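Local coordinates for protein putative dihydrodipicolinate synthase (Thermus thermophilus, PDB 2PCQ) that is a putative dihydrodipicolinate synthase, a TIM-barrel protein of that family whose precise function is not established, built here as a four-chain assembly, at residues 96-101 against 128-133; 180-185 against 205-210; 224-229 against 274-279. One frame throughout, in Å; residues are numbered along the deposited sequence.

Contact 1: 96-101 against 128-133; sequences PPRYYH and QNTKVD
Val132 lies against the face of the His101 ring in this TIM barrel, where the loop 96-101 after strand 91-94 meets the end of the short helix 127-130 and the turn beyond it. The tight part of the contact is this pair. Val132 CB stands 3.8 Å from the centroid of the imidazole and 16° off its normal, a CH-pi contact over the face, slightly displaced toward the rim. Val132 CG1, anti to its own carbonyl carbon (chi1 -64°), reaches His101 CB at 3.6 Å, and CG2 turns toward Pro96. The backbone of His101 closes a type I turn from Arg98, with its N bonded to Arg98 O.

Next to this pair, the aliphatic part of Arg98 crosses Thr130 at about a right angle, with Arg98 CG 3.9 Å from Thr130 CB. Lys131, the first residue beyond the helix, has positive phi, and Val132 after it points to the ring. The turn also belongs to a subunit interface: Arg98 O accepts a hydrogen bond from Lys131 NZ of the second subunit, and Lys131 NZ returns the same bond to Arg98 O of that subunit.

The looser side lies at Asp133, an exposed residue whose CB points away from the 96-101 loop. Here a water bridges the two segments: lying in the plane of the imidazole, it sits 2.7 Å from His101 NE2 and donates to Asp133 O at 2.6 Å.

Contact 2: 180-185 against 205-210; sequences TFLGAL and RALLDH
Helix segments 181-185 and 205-210 run broadly in the same direction, their axes inclined at 36° (signed crossing angle -36°) and 10.6 Å apart at closest approach. The backbones come nearest at two places, Leu182 with Leu207 and Leu185 with Leu208, both at 7.6 Å between CA atoms. Across that spacing the contacts are made by side chains, one of which, through Leu185 CD1, also reaches the backbone at Leu208 CA. All five residues that touch are buried.

Phe181 and Leu207 slide past one another in opposite directions. With CG anti to the backbone N (chi1 -166°), the phenyl group extends toward the second helix and presents its rim: Phe181 CD2 is 3.7 Å from Leu207 CD2, which lies near the ring plane. One ring face is taken by Leu185 CD1 from the next turn of the same helix, about 4.0 Å above the plane and offset from its centre. The ring is therefore bounded on a face from within its helix and at an edge from across the contact.

Leu185 meets Leu208 at about a right angle, with Leu185 CD2 3.8 Å from Leu208 CD1. Leu182 adds a more distant methyl contact, CD1 to Leu207 CD1 at 4.3 Å. On the outer side of helix 201-212, Arg205 NH2 bonds Asp209 OD1 at 3.1 Å, an i to i+4 salt bridge on the syn side of the carboxylate, though tilted 30° from its plane; Arg205 NH1 has a second acid partner in Asp33.

Phe181 and Leu208 both reach Ile2 on strand 2-6, while Phe181 also touches Thr175 on strand 172-175. Apolar packing of successive helices against the parallel strands they surround is characteristic of the outer layer of a TIM barrel.

Contact 3: 224-229 against 274-279; sequences KKLFPL and EGLKEE
Leu276 points from helix 266-278 at the 225-229 face of helix 216-247, and its two methyl branches divide the work. CD1 goes to Leu229, which it meets obliquely: it is 3.7 Å from Leu229 CD2 and almost as close to Leu229 CB, so one methyl rests against most of that side chain. CD2 goes the other way, to Lys225 CG at 3.9 Å, where the two side chains slide past each other in opposite directions. Leu226 adds a longer contact, its CD2 lying 4.3 Å from Leu276 CD1.

Lys225 thus has two characters. Its aliphatic base, with CG anti to the backbone N (chi1 178°), runs over toward Leu276; bends at chi3 and chi4, both near -60°, then bring the ammonium group to Glu279. The acid comes from the opposite direction. Lys225 NZ donates to Glu279 OE1 at 2.9 Å on its syn lone pair, the side of the other oxygen, which explains why OE2 is also near enough for a second, weak bond at 3.3 Å. This salt bridge lies on the exposed margin, beside the buried leucines.

The segment axes approach to 11.0 Å at 142°, a roughly antiparallel crossing in which Leu276 is the central apolar contact between the helices. Behind the leucines, Leu226 and Leu229 both touch Tyr204 on helix 201-212, and Val282 packs on Leu276. No strand lies between the paired segments in the chain: the contact joins C-terminal helices that follow the last barrel strand, the additional helical region characteristic of the dihydrodipicolinate synthase family.

Contacts 2 and 3 touch through Leu207 CD2 and Leu226 CD1 at 4.2 Å, their centres 15 Å apart; helices 201-212 and 216-247, consecutive in the chain, carry these two residues. Contact 2 is wholly buried and apolar across its interface, close to the barrel strands. Contact 3, farther out, pairs a leucine centre with a charged margin. Contact 1, partly buried, stands apart, about 9 Å from contact 2 and 13 Å from contact 3 between nearest atoms, and lies across the chain's centre from contact 3. It joins a loop to the end of a short helix, uses a ring face and a bridging water across the contact, and borders the second subunit, while the other two touch the third.

Contact 1: 96-101 against 128-133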
loop_
_atom_site.group_PDB
_atom_site.type_symbol
_atom_site.label_atom_id
_atom_site.label_comp_id
_atom_site.label_asym_id
_atom_site.label_seq_id
_atom_site.Cartn_x
_atom_site.Cartn_y
_atom_site.Cartn_z
ATOM N N PRO A 96 14.122 -4.014 -13.215
ATOM C CA PRO A 96 15.069 -3.365 -12.303
ATOM C C PRO A 96 15.471 -4.321 -11.179
ATOM O O PRO A 96 14.762 -5.288 -10.898
ATOM C CB PRO A 96 14.264 -2.189 -11.737
ATOM C CG PRO A 96 13.154 -1.982 -12.734
ATOM C CD PRO A 96 12.795 -3.387 -13.125
ATOM N N PRO A 97 16.632 -4.083 -10.542
ATOM C CA PRO A 97 17.037 -4.971 -9.446
ATOM C C PRO A 97 15.890 -4.887 -8.427
ATOM O O PRO A 97 15.232 -3.852 -8.340
ATOM C CB PRO A 97 18.323 -4.323 -8.942
ATOM C CG PRO A 97 18.919 -3.774 -10.208
ATOM C CD PRO A 97 17.715 -3.146 -10.893
ATOM N N ARG A 98 15.662 -5.944 -7.653
ATOM C CA ARG A 98 14.537 -5.961 -6.709
ATOM C C ARG A 98 14.768 -5.958 -5.200
ATOM O O ARG A 98 14.306 -5.062 -4.489
ATOM C CB ARG A 98 13.651 -7.171 -7.005
ATOM C CG ARG A 98 12.898 -7.132 -8.310
ATOM C CD ARG A 98 12.691 -8.553 -8.785
ATOM N NE ARG A 98 13.869 -9.014 -9.501
ATOM C CZ ARG A 98 14.309 -10.266 -9.518
ATOM N NH1 ARG A 98 13.675 -11.216 -8.844
ATOM N NH2 ARG A 98 15.381 -10.561 -10.234
ATOM N N TYR A 99 15.445 -6.993 -4.718
ATOM C CA TYR A 99 15.671 -7.175 -3.294
ATOM C C TYR A 99 16.093 -5.939 -2.494
ATOM O O TYR A 99 15.493 -5.645 -1.462
ATOM C CB TYR A 99 16.672 -8.310 -3.075
ATOM C CG TYR A 99 16.569 -8.938 -1.709
ATOM C CD1 TYR A 99 15.660 -9.967 -1.458
ATOM C CD2 TYR A 99 17.364 -8.489 -0.658
ATOM C CE1 TYR A 99 15.551 -10.536 -0.185
ATOM C CE2 TYR A 99 17.262 -9.049 0.618
ATOM C CZ TYR A 99 16.357 -10.067 0.847
ATOM O OH TYR A 99 16.258 -10.611 2.106
ATOM N N TYR A 100 17.115 -5.219 -2.955
ATOM C CA TYR A 100 17.581 -4.021 -2.241
ATOM C C TYR A 100 17.231 -2.744 -3.000
ATOM O O TYR A 100 17.889 -1.716 -2.842
ATOM C CB TYR A 100 19.100 -4.081 -2.045
ATOM C CG TYR A 100 19.578 -5.290 -1.276
ATOM C CD1 TYR A 100 19.474 -5.347 0.114
ATOM C CD2 TYR A 100 20.112 -6.389 -1.944
ATOM C CE1 TYR A 100 19.892 -6.477 0.816
ATOM C CE2 TYR A 100 20.527 -7.518 -1.257
ATOM C CZ TYR A 100 20.417 -7.558 0.118
ATOM O OH TYR A 100 20.830 -8.684 0.784
ATOM N N HIS A 101 16.180 -2.812 -3.807
ATOM C CA HIS A 101 15.751 -1.683 -4.624
ATOM C C HIS A 101 15.721 -0.325 -3.927
ATOM O O HIS A 101 16.050 0.696 -4.533
ATOM C CB HIS A 101 14.378 -1.983 -5.229
ATOM C CG HIS A 101 13.928 -0.968 -6.231
ATOM N ND1 HIS A 101 13.309 0.210 -5.874
ATOM C CD2 HIS A 101 14.019 -0.951 -7.583
ATOM C CE1 HIS A 101 13.034 0.909 -6.962
ATOM N NE2 HIS A 101 13.455 0.226 -8.012
ATOM N N GLN A 128 3.588 -6.139 -10.413
ATOM C CA GLN A 128 2.792 -7.169 -9.760
ATOM C C GLN A 128 3.698 -8.302 -9.286
ATOM O O GLN A 128 3.441 -8.923 -8.256
ATOM C CB GLN A 128 1.725 -7.712 -10.719
ATOM C CG GLN A 128 0.751 -6.645 -11.215
ATOM C CD GLN A 128 1.113 -6.099 -12.592
ATOM O OE1 GLN A 128 2.282 -5.816 -12.885
ATOM N NE2 GLN A 128 0.101 -5.940 -13.443
ATOM N N ASN A 129 4.764 -8.560 -10.037
ATOM C CA ASN A 129 5.706 -9.619 -9.686
ATOM C C ASN A 129 7.006 -9.095 -9.063
ATOM O O ASN A 129 7.450 -9.603 -8.034
ATOM C CB ASN A 129 6.045 -10.454 -10.925
ATOM C CG ASN A 129 4.870 -11.290 -11.413
ATOM O OD1 ASN A 129 4.464 -12.259 -10.769
ATOM N ND2 ASN A 129 4.321 -10.916 -12.554
ATOM N N THR A 130 7.624 -8.094 -9.690
ATOM C CA THR A 130 8.876 -7.543 -9.175
ATOM C C THR A 130 8.647 -6.735 -7.905
ATOM O O THR A 130 9.551 -6.571 -7.091
ATOM C CB THR A 130 9.570 -6.637 -10.204
ATOM O OG1 THR A 130 8.727 -5.515 -10.497
ATOM C CG2 THR A 130 9.871 -7.413 -11.485
ATOM N N LYS A 131 7.438 -6.214 -7.755
ATOM C CA LYS A 131 7.076 -5.448 -6.576
ATOM C C LYS A 131 7.925 -4.200 -6.327
ATOM O O LYS A 131 8.088 -3.766 -5.186
ATOM C CB LYS A 131 7.103 -6.378 -5.357
ATOM C CG LYS A 131 6.194 -7.592 -5.536
ATOM C CD LYS A 131 6.384 -8.627 -4.438
ATOM C CE LYS A 131 5.531 -9.873 -4.686
ATOM N NZ LYS A 131 5.964 -10.653 -5.888
ATOM N N VAL A 132 8.472 -3.632 -7.398
ATOM C CA VAL A 132 9.257 -2.408 -7.302
ATOM C C VAL A 132 8.808 -1.487 -8.423
ATOM O O VAL A 132 8.309 -1.938 -9.456
ATOM C CB VAL A 132 10.789 -2.651 -7.434
ATOM C CG1 VAL A 132 11.288 -3.498 -6.268
ATOM C CG2 VAL A 132 11.109 -3.302 -8.773
ATOM N N ASP A 133 8.987 -0.191 -8.221
ATOM C CA ASP A 133 8.578 0.785 -9.210
ATOM C C ASP A 133 9.688 1.117 -10.207
ATOM O O ASP A 133 10.859 0.820 -9.981
ATOM C CB ASP A 133 8.111 2.055 -8.488
ATOM C CG ASP A 133 7.488 3.071 -9.426
ATOM O OD1 ASP A 133 6.737 2.660 -10.333
ATOM O OD2 ASP A 133 7.739 4.281 -9.244
HETATM O O HOH W 1 13.351 1.417 -10.403
#

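Contact 2: 180-185 against 205-210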
loop_
_atom_site.group_PDB
_atom_site.type_symbol
_atom_site.label_atom_id
_atom_site.label_comp_id
_atom_site.label_asym_id
_atom_site.label_seq_id
_atom_site.Cartn_x
_atom_site.Cartn_y
_atom_site.Cartn_z
ATOM N N THR A 180 -6.989 -4.350 -20.426
ATOM C CA THR A 180 -7.139 -2.960 -20.877
ATOM C C THR A 180 -6.488 -2.735 -22.238
ATOM O O THR A 180 -6.206 -1.596 -22.621
ATOM C CB THR A 180 -6.483 -1.976 -19.885
ATOM O OG1 THR A 180 -5.109 -2.342 -19.695
ATOM C CG2 THR A 180 -7.208 -1.996 -18.538
ATOM N N PHE A 181 -6.266 -3.820 -22.971
ATOM C CA PHE A 181 -5.604 -3.755 -24.267
ATOM C C PHE A 181 -6.075 -2.646 -25.209
ATOM O O PHE A 181 -5.262 -1.851 -25.684
ATOM C CB PHE A 181 -5.691 -5.116 -24.969
ATOM C CG PHE A 181 -4.762 -5.251 -26.144
ATOM C CD1 PHE A 181 -3.446 -4.799 -26.060
ATOM C CD2 PHE A 181 -5.193 -5.835 -27.327
ATOM C CE1 PHE A 181 -2.574 -4.925 -27.138
ATOM C CE2 PHE A 181 -4.329 -5.970 -28.417
ATOM C CZ PHE A 181 -3.017 -5.512 -28.321
ATOM N N LEU A 182 -7.374 -2.577 -25.483
ATOM C CA LEU A 182 -7.868 -1.547 -26.392
ATOM C C LEU A 182 -7.581 -0.149 -25.848
ATOM O O LEU A 182 -7.311 0.778 -26.611
ATOM C CB LEU A 182 -9.369 -1.721 -26.651
ATOM C CG LEU A 182 -9.990 -0.730 -27.644
ATOM C CD1 LEU A 182 -9.222 -0.763 -28.957
ATOM C CD2 LEU A 182 -11.454 -1.082 -27.878
ATOM N N GLY A 183 -7.635 -0.002 -24.528
ATOM C CA GLY A 183 -7.358 1.290 -23.926
ATOM C C GLY A 183 -5.909 1.694 -24.149
ATOM O O GLY A 183 -5.616 2.856 -24.421
ATOM N N ALA A 184 -5.001 0.731 -24.030
ATOM C CA ALA A 184 -3.579 0.989 -24.230
ATOM C C ALA A 184 -3.321 1.388 -25.680
ATOM O O ALA A 184 -2.531 2.296 -25.951
ATOM C CB ALA A 184 -2.773 -0.246 -23.883
ATOM N N LEU A 185 -3.988 0.703 -26.609
ATOM C CA LEU A 185 -3.834 1.000 -28.030
ATOM C C LEU A 185 -4.288 2.427 -28.320
ATOM O O LEU A 185 -3.640 3.158 -29.067
ATOM C CB LEU A 185 -4.649 0.012 -28.875
ATOM C CG LEU A 185 -4.188 -1.450 -28.831
ATOM C CD1 LEU A 185 -5.081 -2.291 -29.738
ATOM C CD2 LEU A 185 -2.730 -1.551 -29.278
ATOM N N ARG A 205 -4.562 -10.231 -32.287
ATOM C CA ARG A 205 -4.042 -9.674 -33.536
ATOM C C ARG A 205 -5.191 -8.957 -34.258
ATOM O O ARG A 205 -5.029 -7.854 -34.785
ATOM C CB ARG A 205 -3.510 -10.801 -34.427
ATOM C CG ARG A 205 -3.122 -10.361 -35.832
ATOM C CD ARG A 205 -1.769 -9.674 -35.817
ATOM N NE ARG A 205 -1.839 -8.278 -36.211
ATOM C CZ ARG A 205 -0.790 -7.462 -36.247
ATOM N NH1 ARG A 205 0.413 -7.907 -35.906
ATOM N NH2 ARG A 205 -0.945 -6.203 -36.631
ATOM N N ALA A 206 -6.355 -9.599 -34.268
ATOM C CA ALA A 206 -7.537 -9.042 -34.914
ATOM C C ALA A 206 -7.965 -7.743 -34.234
ATOM O O ALA A 206 -8.371 -6.786 -34.895
ATOM C CB ALA A 206 -8.678 -10.059 -34.874
ATOM N N LEU A 207 -7.874 -7.715 -32.908
ATOM C CA LEU A 207 -8.254 -6.532 -32.144
ATOM C C LEU A 207 -7.318 -5.387 -32.513
ATOM O O LEU A 207 -7.756 -4.259 -32.745
ATOM C CB LEU A 207 -8.187 -6.831 -30.639
ATOM C CG LEU A 207 -8.475 -5.708 -29.636
ATOM C CD1 LEU A 207 -9.671 -4.884 -30.077
ATOM C CD2 LEU A 207 -8.735 -6.334 -28.264
ATOM N N LEU A 208 -6.026 -5.689 -32.564
ATOM C CA LEU A 208 -5.020 -4.707 -32.933
ATOM C C LEU A 208 -5.307 -4.194 -34.351
ATOM O O LEU A 208 -5.249 -2.988 -34.607
ATOM C CB LEU A 208 -3.625 -5.344 -32.875
ATOM C CG LEU A 208 -2.445 -4.521 -33.405
ATOM C CD1 LEU A 208 -2.363 -3.195 -32.665
ATOM C CD2 LEU A 208 -1.151 -5.310 -33.236
ATOM N N ASP A 209 -5.622 -5.110 -35.266
ATOM C CA ASP A 209 -5.917 -4.730 -36.646
ATOM C C ASP A 209 -7.145 -3.826 -36.738
ATOM O O ASP A 209 -7.121 -2.813 -37.441
ATOM C CB ASP A 209 -6.130 -5.966 -37.527
ATOM C CG ASP A 209 -4.839 -6.714 -37.811
ATOM O OD1 ASP A 209 -3.765 -6.073 -37.834
ATOM O OD2 ASP A 209 -4.896 -7.941 -38.029
ATOM N N HIS A 210 -8.217 -4.193 -36.039
ATOM C CA HIS A 210 -9.431 -3.381 -36.045
ATOM C C HIS A 210 -9.101 -1.949 -35.634
ATOM O O HIS A 210 -9.545 -0.993 -36.267
ATOM C CB HIS A 210 -10.476 -3.931 -35.068
ATOM C CG HIS A 210 -11.220 -5.129 -35.573
ATOM N ND1 HIS A 210 -11.799 -5.175 -36.823
ATOM C CD2 HIS A 210 -11.537 -6.298 -34.969
ATOM C CE1 HIS A 210 -12.441 -6.320 -36.967
ATOM N NE2 HIS A 210 -12.298 -7.021 -35.855
#

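Contact 3: 224-229 against 274-279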
loop_
_atom_site.group_PDB
_atom_site.type_symbol
_atom_site.label_atom_id
_atom_site.label_comp_id
_atom_site.label_asym_id
_atom_site.label_seq_id
_atom_site.Cartn_x
_atom_site.Cartn_y
_atom_site.Cartn_z
ATOM N N LYS A 224 -14.364 -6.523 -25.541
ATOM C CA LYS A 224 -15.316 -7.010 -24.550
ATOM C C LYS A 224 -15.332 -8.539 -24.540
ATOM O O LYS A 224 -15.397 -9.163 -23.479
ATOM C CB LYS A 224 -16.714 -6.469 -24.860
ATOM C CG LYS A 224 -16.818 -4.958 -24.698
ATOM C CD LYS A 224 -18.024 -4.376 -25.425
ATOM C CE LYS A 224 -19.330 -4.908 -24.877
ATOM N NZ LYS A 224 -20.492 -4.328 -25.612
ATOM N N LYS A 225 -15.263 -9.138 -25.724
ATOM C CA LYS A 225 -15.268 -10.591 -25.847
ATOM C C LYS A 225 -14.049 -11.229 -25.185
ATOM O O LYS A 225 -14.152 -12.288 -24.559
ATOM C CB LYS A 225 -15.311 -10.997 -27.321
ATOM C CG LYS A 225 -15.269 -12.505 -27.550
ATOM C CD LYS A 225 -15.401 -12.846 -29.028
ATOM C CE LYS A 225 -16.764 -12.434 -29.573
ATOM N NZ LYS A 225 -17.872 -13.144 -28.875
ATOM N N LEU A 226 -12.896 -10.579 -25.319
ATOM C CA LEU A 226 -11.656 -11.100 -24.749
ATOM C C LEU A 226 -11.402 -10.708 -23.288
ATOM O O LEU A 226 -10.499 -11.248 -22.647
ATOM C CB LEU A 226 -10.465 -10.656 -25.609
ATOM C CG LEU A 226 -10.448 -11.141 -27.063
ATOM C CD1 LEU A 226 -9.268 -10.519 -27.812
ATOM C CD2 LEU A 226 -10.358 -12.666 -27.088
ATOM N N PHE A 227 -12.190 -9.781 -22.759
ATOM C CA PHE A 227 -11.996 -9.343 -21.379
ATOM C C PHE A 227 -11.978 -10.476 -20.340
ATOM O O PHE A 227 -11.061 -10.556 -19.528
ATOM C CB PHE A 227 -13.065 -8.320 -20.981
ATOM C CG PHE A 227 -12.965 -7.882 -19.545
ATOM C CD1 PHE A 227 -12.048 -6.903 -19.163
ATOM C CD2 PHE A 227 -13.737 -8.498 -18.561
ATOM C CE1 PHE A 227 -11.898 -6.546 -17.820
ATOM C CE2 PHE A 227 -13.596 -8.150 -17.214
ATOM C CZ PHE A 227 -12.674 -7.175 -16.843
ATOM N N PRO A 228 -12.999 -11.356 -20.343
ATOM C CA PRO A 228 -13.038 -12.456 -19.370
ATOM C C PRO A 228 -11.802 -13.349 -19.411
ATOM O O PRO A 228 -11.290 -13.756 -18.367
ATOM C CB PRO A 228 -14.315 -13.206 -19.750
ATOM C CG PRO A 228 -15.196 -12.112 -20.272
ATOM C CD PRO A 228 -14.233 -11.336 -21.148
ATOM N N LEU A 229 -11.329 -13.649 -20.619
ATOM C CA LEU A 229 -10.147 -14.485 -20.799
ATOM C C LEU A 229 -8.923 -13.813 -20.178
ATOM O O LEU A 229 -8.191 -14.427 -19.404
ATOM C CB LEU A 229 -9.880 -14.728 -22.291
ATOM C CG LEU A 229 -8.620 -15.540 -22.623
ATOM C CD1 LEU A 229 -8.911 -17.019 -22.415
ATOM C CD2 LEU A 229 -8.180 -15.286 -24.064
ATOM N N GLU A 274 -13.179 -22.720 -23.538
ATOM C CA GLU A 274 -13.940 -23.545 -24.471
ATOM C C GLU A 274 -14.870 -22.702 -25.334
ATOM O O GLU A 274 -15.074 -22.998 -26.509
ATOM C CB GLU A 274 -14.753 -24.601 -23.716
ATOM C CG GLU A 274 -13.941 -25.804 -23.269
ATOM C CD GLU A 274 -13.218 -26.473 -24.426
ATOM O OE1 GLU A 274 -13.860 -26.730 -25.467
ATOM O OE2 GLU A 274 -12.007 -26.746 -24.298
ATOM N N GLY A 275 -15.434 -21.651 -24.745
ATOM C CA GLY A 275 -16.329 -20.780 -25.484
ATOM C C GLY A 275 -15.609 -20.094 -26.630
ATOM O O GLY A 275 -16.107 -20.053 -27.757
ATOM N N LEU A 276 -14.431 -19.548 -26.345
ATOM C CA LEU A 276 -13.645 -18.878 -27.372
ATOM C C LEU A 276 -13.177 -19.888 -28.407
ATOM O O LEU A 276 -13.087 -19.578 -29.594
ATOM C CB LEU A 276 -12.432 -18.177 -26.752
ATOM C CG LEU A 276 -12.722 -16.884 -25.985
ATOM C CD1 LEU A 276 -11.453 -16.374 -25.317
ATOM C CD2 LEU A 276 -13.272 -15.842 -26.949
ATOM N N LYS A 277 -12.884 -21.103 -27.961
ATOM C CA LYS A 277 -12.427 -22.132 -28.883
ATOM C C LYS A 277 -13.535 -22.496 -29.866
ATOM O O LYS A 277 -13.282 -22.689 -31.054
ATOM C CB LYS A 277 -11.983 -23.382 -28.123
ATOM C CG LYS A 277 -11.400 -24.457 -29.028
ATOM C CD LYS A 277 -11.009 -25.693 -28.243
ATOM C CE LYS A 277 -10.466 -26.768 -29.163
ATOM N NZ LYS A 277 -10.172 -28.021 -28.423
ATOM N N GLU A 278 -14.762 -22.584 -29.362
ATOM C CA GLU A 278 -15.913 -22.920 -30.192
ATOM C C GLU A 278 -16.163 -21.812 -31.214
ATOM O O GLU A 278 -16.646 -22.074 -32.315
ATOM C CB GLU A 278 -17.149 -23.120 -29.312
ATOM C CG GLU A 278 -18.398 -23.551 -30.063
ATOM C CD GLU A 278 -18.203 -24.849 -30.827
ATOM O OE1 GLU A 278 -17.745 -25.839 -30.216
ATOM O OE2 GLU A 278 -18.512 -24.882 -32.039
ATOM N N GLU A 279 -15.830 -20.576 -30.846
ATOM C CA GLU A 279 -15.999 -19.436 -31.745
ATOM C C GLU A 279 -14.886 -19.396 -32.785
ATOM O O GLU A 279 -14.950 -18.614 -33.732
ATOM C CB GLU A 279 -15.980 -18.112 -30.977
ATOM C CG GLU A 279 -17.172 -17.860 -30.090
ATOM C CD GLU A 279 -17.174 -16.443 -29.554
ATOM O OE1 GLU A 279 -17.227 -15.502 -30.372
ATOM O OE2 GLU A 279 -17.118 -16.265 -28.323
#